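Uncharacterized protein (Desulfovibrio piger ATCC 29098, PDB 4Z48) is of unknown function but belongs to the DUF1329 family and has a LolA-like fold, consistent with binding a lipid or another hydrophobic ligand. Local coordinates at residues S28-V33 / F47-K52; Y62-F67 / D236-H241. All coordinates share one frame; numbering follows the deposited sequence.

Interaction 1: S28-V33 / F47-K52; sequences SYSEAV and FKTYSK
Chi1 of 168° swings the Y29 ring away from its own backbone N, and chi1 of -56° sets CG of Y50 opposite its carbonyl carbon; the two tyrosines therefore rise from the same face of the strand pair and run up next to each other. CE2 of Y50 comes in at the edge of the Y29 ring, 3.6 Å from Y29 CD1, and the ring planes are inclined at 56°. One water joins the two phenol oxygens. Y29 OH donates to E31 OE2 at 2.7 Å, and OE2 receives it on its anti lone pair, the one turned away from OE1, while the K48 chain crosses the same hydroxyl, with CE 3.2 Å from Y29 OH. K48 and E31 run alongside each other through their CG atoms, but K48 NZ stays 4.8 Å from E31 OE2, too far for direct contact.

The other face is made by S28, S30, A32, F47, T49 and S51. The methyl of A32 sits over one face of the F47 ring, CB lying 3.8 Å from the ring centroid in a CH-pi contact. Farther along, one water is gripped by S28 OG and T49 O, with weaker bonds to S28 O and S51 OG; a second bridges S30 OG and T49 OG1. Six backbone bonds tie S28 to S51, S30 to T49 and A32 to F47.

Y29-Y50 and E31-K48 are the non-hydrogen-bonded pairs between these, making the arrangement a regular antiparallel beta hairpin of strands 27-38 and 41-54 within the antiparallel beta structure of this LolA-like protein.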
# COMPACT_ATOMS: atom_id res chain seq x y z
N SER A 28 -5.95 13.22 1.37
CA SER A 28 -6.34 12.82 0.03
C SER A 28 -7.64 12.02 0.01
O SER A 28 -8.03 11.38 0.98
CB SER A 28 -5.24 11.98 -0.63
OG SER A 28 -4.98 10.80 0.10
N TYR A 29 -8.27 12.04 -1.16
CA TYR A 29 -9.48 11.32 -1.45
C TYR A 29 -9.31 10.63 -2.76
O TYR A 29 -8.72 11.23 -3.67
CB TYR A 29 -10.66 12.29 -1.50
CG TYR A 29 -11.92 11.69 -2.08
CD1 TYR A 29 -12.77 10.92 -1.29
CD2 TYR A 29 -12.23 11.84 -3.43
CE1 TYR A 29 -13.94 10.36 -1.82
CE2 TYR A 29 -13.39 11.27 -3.97
CZ TYR A 29 -14.23 10.53 -3.16
OH TYR A 29 -15.37 9.96 -3.66
N SER A 30 -9.78 9.38 -2.89
CA SER A 30 -9.81 8.71 -4.19
C SER A 30 -10.93 7.68 -4.26
O SER A 30 -11.52 7.30 -3.26
CB SER A 30 -8.48 8.07 -4.56
OG SER A 30 -8.23 6.85 -3.89
N GLU A 31 -11.24 7.29 -5.49
CA GLU A 31 -12.20 6.25 -5.83
C GLU A 31 -11.44 5.14 -6.57
O GLU A 31 -10.50 5.41 -7.33
CB GLU A 31 -13.33 6.83 -6.67
CG GLU A 31 -14.20 7.80 -5.90
CD GLU A 31 -15.14 8.61 -6.77
OE1 GLU A 31 -15.34 8.23 -7.94
OE2 GLU A 31 -15.64 9.65 -6.29
N ALA A 32 -11.80 3.90 -6.32
CA ALA A 32 -11.12 2.79 -6.99
C ALA A 32 -12.07 1.68 -7.33
O ALA A 32 -13.11 1.52 -6.67
CB ALA A 32 -10.00 2.23 -6.11
N VAL A 33 -11.72 0.91 -8.37
CA VAL A 33 -12.38 -0.34 -8.77
C VAL A 33 -11.27 -1.40 -8.78
O VAL A 33 -10.21 -1.17 -9.37
CB VAL A 33 -13.16 -0.26 -10.11
CG1 VAL A 33 -13.60 -1.66 -10.55
CG2 VAL A 33 -14.39 0.64 -9.97
N PHE A 47 -14.53 0.99 -4.14
CA PHE A 47 -14.33 1.62 -2.83
C PHE A 47 -13.84 3.07 -2.93
O PHE A 47 -13.37 3.51 -3.96
CB PHE A 47 -13.37 0.81 -1.94
CG PHE A 47 -11.99 0.51 -2.49
CD1 PHE A 47 -11.77 -0.60 -3.31
CD2 PHE A 47 -10.90 1.32 -2.16
CE1 PHE A 47 -10.49 -0.88 -3.81
CE2 PHE A 47 -9.62 1.01 -2.62
CZ PHE A 47 -9.41 -0.10 -3.41
N LYS A 48 -14.02 3.82 -1.84
CA LYS A 48 -13.49 5.17 -1.69
C LYS A 48 -12.47 5.12 -0.56
O LYS A 48 -12.66 4.39 0.42
CB LYS A 48 -14.59 6.21 -1.40
CG LYS A 48 -15.53 6.50 -2.57
CD LYS A 48 -16.74 7.28 -2.12
CE LYS A 48 -17.59 7.68 -3.31
NZ LYS A 48 -18.38 6.55 -3.86
N THR A 49 -11.35 5.84 -0.71
CA THR A 49 -10.31 5.92 0.30
C THR A 49 -10.17 7.36 0.79
O THR A 49 -9.97 8.26 -0.02
CB THR A 49 -8.94 5.34 -0.20
OG1 THR A 49 -9.12 3.99 -0.63
CG2 THR A 49 -7.87 5.34 0.89
N TYR A 50 -10.19 7.56 2.10
CA TYR A 50 -9.94 8.87 2.73
C TYR A 50 -8.64 8.76 3.53
O TYR A 50 -8.45 7.75 4.20
CB TYR A 50 -11.11 9.24 3.67
CG TYR A 50 -12.46 9.25 3.01
CD1 TYR A 50 -13.21 8.08 2.90
CD2 TYR A 50 -13.01 10.43 2.52
CE1 TYR A 50 -14.45 8.07 2.26
CE2 TYR A 50 -14.28 10.45 1.94
CZ TYR A 50 -15.00 9.27 1.81
OH TYR A 50 -16.24 9.27 1.22
N SER A 51 -7.72 9.73 3.41
CA SER A 51 -6.46 9.66 4.18
C SER A 51 -6.11 11.01 4.70
O SER A 51 -6.46 12.00 4.06
CB SER A 51 -5.31 9.11 3.34
OG SER A 51 -5.71 8.02 2.53
N LYS A 52 -5.45 11.07 5.86
CA LYS A 52 -5.04 12.32 6.46
C LYS A 52 -3.85 12.08 7.37
O LYS A 52 -3.83 11.07 8.09
CB LYS A 52 -6.21 12.97 7.21
CG LYS A 52 -5.93 14.39 7.70
CD LYS A 52 -7.11 14.97 8.45
CE LYS A 52 -6.78 16.34 8.95
NZ LYS A 52 -7.96 17.01 9.55
O HOH W 1 -7.24 8.85 -0.29
O HOH W 2 -17.34 10.91 -1.22
O HOH W 3 -9.94 4.50 -3.27

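Interaction 2: Y62-F67 / D236-H241; sequences YSLIVF and DAYFEH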
# COMPACT_ATOMS: atom_id res chain seq x y z
N TYR A 62 -3.49 8.33 8.75
CA TYR A 62 -4.74 7.61 9.05
C TYR A 62 -5.50 7.45 7.75
O TYR A 62 -5.55 8.38 6.95
CB TYR A 62 -5.62 8.27 10.14
CG TYR A 62 -5.06 8.24 11.55
CD1 TYR A 62 -3.77 7.79 11.81
CD2 TYR A 62 -5.80 8.73 12.63
CE1 TYR A 62 -3.23 7.81 13.09
CE2 TYR A 62 -5.27 8.76 13.92
CZ TYR A 62 -3.98 8.30 14.14
OH TYR A 62 -3.44 8.28 15.41
N SER A 63 -6.11 6.26 7.56
CA SER A 63 -6.89 5.96 6.36
C SER A 63 -8.24 5.32 6.70
O SER A 63 -8.33 4.57 7.67
CB SER A 63 -6.13 5.00 5.44
OG SER A 63 -5.02 5.61 4.81
N LEU A 64 -9.28 5.64 5.90
CA LEU A 64 -10.61 5.04 5.97
C LEU A 64 -10.95 4.55 4.56
O LEU A 64 -10.98 5.35 3.61
CB LEU A 64 -11.71 6.00 6.53
CG LEU A 64 -13.12 5.39 6.69
CD1 LEU A 64 -13.22 4.50 7.95
CD2 LEU A 64 -14.20 6.49 6.71
N ILE A 65 -11.19 3.23 4.43
CA ILE A 65 -11.56 2.60 3.16
C ILE A 65 -13.02 2.19 3.27
O ILE A 65 -13.34 1.42 4.16
CB ILE A 65 -10.62 1.42 2.77
CG1 ILE A 65 -9.15 1.90 2.68
CG2 ILE A 65 -11.09 0.77 1.45
CD1 ILE A 65 -8.18 0.79 2.63
N VAL A 66 -13.89 2.74 2.40
CA VAL A 66 -15.32 2.45 2.44
C VAL A 66 -15.74 1.76 1.13
O VAL A 66 -15.66 2.37 0.06
CB VAL A 66 -16.18 3.72 2.67
CG1 VAL A 66 -17.65 3.35 2.83
CG2 VAL A 66 -15.71 4.51 3.88
N PHE A 67 -16.21 0.49 1.22
CA PHE A 67 -16.70 -0.26 0.05
C PHE A 67 -18.15 0.08 -0.24
O PHE A 67 -19.00 0.13 0.68
CB PHE A 67 -16.55 -1.80 0.27
CG PHE A 67 -15.10 -2.20 0.21
CD1 PHE A 67 -14.28 -2.11 1.33
CD2 PHE A 67 -14.53 -2.60 -0.99
CE1 PHE A 67 -12.91 -2.39 1.25
CE2 PHE A 67 -13.17 -2.93 -1.06
CZ PHE A 67 -12.37 -2.79 0.05
N ASP A 236 -11.31 15.27 10.92
CA ASP A 236 -10.75 14.18 11.73
C ASP A 236 -11.78 13.08 12.03
O ASP A 236 -11.40 11.98 12.44
CB ASP A 236 -10.18 14.73 13.06
CG ASP A 236 -8.98 15.66 12.94
OD1 ASP A 236 -8.15 15.45 12.03
OD2 ASP A 236 -8.84 16.55 13.79
N ALA A 237 -13.09 13.38 11.84
CA ALA A 237 -14.24 12.51 12.08
C ALA A 237 -14.21 11.22 11.25
O ALA A 237 -14.68 10.17 11.73
CB ALA A 237 -15.53 13.27 11.77
N TYR A 238 -13.67 11.28 10.01
CA TYR A 238 -13.54 10.12 9.14
C TYR A 238 -12.60 9.07 9.72
O TYR A 238 -12.66 7.92 9.33
CB TYR A 238 -12.95 10.53 7.78
CG TYR A 238 -13.89 11.22 6.81
CD1 TYR A 238 -14.80 10.49 6.05
CD2 TYR A 238 -13.76 12.58 6.55
CE1 TYR A 238 -15.63 11.11 5.12
CE2 TYR A 238 -14.57 13.21 5.60
CZ TYR A 238 -15.50 12.47 4.89
OH TYR A 238 -16.31 13.10 3.96
N PHE A 239 -11.69 9.50 10.61
CA PHE A 239 -10.63 8.64 11.13
C PHE A 239 -10.82 8.25 12.60
O PHE A 239 -9.92 7.66 13.21
CB PHE A 239 -9.25 9.31 10.89
CG PHE A 239 -9.19 9.89 9.49
CD1 PHE A 239 -9.01 9.06 8.38
CD2 PHE A 239 -9.38 11.25 9.28
CE1 PHE A 239 -8.99 9.59 7.09
CE2 PHE A 239 -9.40 11.77 7.98
CZ PHE A 239 -9.20 10.94 6.90
N GLU A 240 -12.00 8.54 13.17
CA GLU A 240 -12.30 8.15 14.54
C GLU A 240 -12.90 6.76 14.54
O GLU A 240 -13.62 6.40 13.59
CB GLU A 240 -13.25 9.15 15.21
CG GLU A 240 -12.54 10.40 15.71
CD GLU A 240 -13.45 11.59 15.97
OE1 GLU A 240 -14.64 11.38 16.30
OE2 GLU A 240 -12.97 12.73 15.84
N HIS A 241 -12.66 6.00 15.61
CA HIS A 241 -13.17 4.64 15.76
C HIS A 241 -14.70 4.60 15.56
O HIS A 241 -15.20 3.61 15.02
CB HIS A 241 -12.75 4.02 17.11
CG HIS A 241 -12.76 2.53 17.08
ND1 HIS A 241 -13.75 1.80 17.72
CD2 HIS A 241 -11.92 1.67 16.44
CE1 HIS A 241 -13.48 0.53 17.47
NE2 HIS A 241 -12.39 0.40 16.70
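F239 and Y62 cross at a slant, their CB atoms 3.8 Å apart, as the turn at 236-241 comes down on strand 60-69. The CB of F239 lies at the edge of the Y62 ring, near its plane, so the two rings do not stack on each other. From there the F239 ring reaches along the strand backbone: its CE1 comes 3.6 Å from Y62 O, and the amide N of L64 lies near the ring plane at its edge. The CB of Y238 covers one face of the same ring, 3.7 Å above the plane and over its centre, which helps fix how the ring is turned.

L64 meets Y238 at about a right angle. Its CG is anti to the backbone N (chi1 -177°), which places CD2 at the edge of the Y238 ring, 4.1 Å from Y238 CD1. The same CD2 lies 3.4 Å from Y238 O, and CB, CG and CD1 of L64 also crowd round that oxygen.

Neighbours extend the aromatic cluster. Y62 stacks with W81 and F54, and F239 O accepts a hydrogen bond from W81 NE1. Within the turn, F239 N donates to D236 O at 3.1 Å, closing the short 3-10 segment.

No hydrogen bond or salt bridge passes directly between 62-67 and 236-241; the contact rests on van der Waals packing of side-chain carbons and a ring against the strand backbone. Y238 O is buried without a polar partner in the model, probably a cost, which the surrounding apolar packing may offset.

How the interactions relate
Both segments of interaction 1 precede both segments of interaction 2 in the sequence, and the centres of the two contacts lie about 10 Å apart on the same side of the protein's centre. Strands 27-38, 41-54 and 60-69 are consecutive in sequence and adjacent in an antiparallel sheet. Strands 41-54 and 60-69 join the two contacts directly: Y50 N to L64 O and K52 O to Y62 N are probable hydrogen bonds, both 2.8 Å. The loop 236-241, which follows strand 219-230, also touches interaction 1, through Y238 stacked on Y50 and D236 in a salt bridge with K52. Interaction 1 thus links sequence neighbours, whereas interaction 2 brings the C-terminal segment back onto strand 60-69.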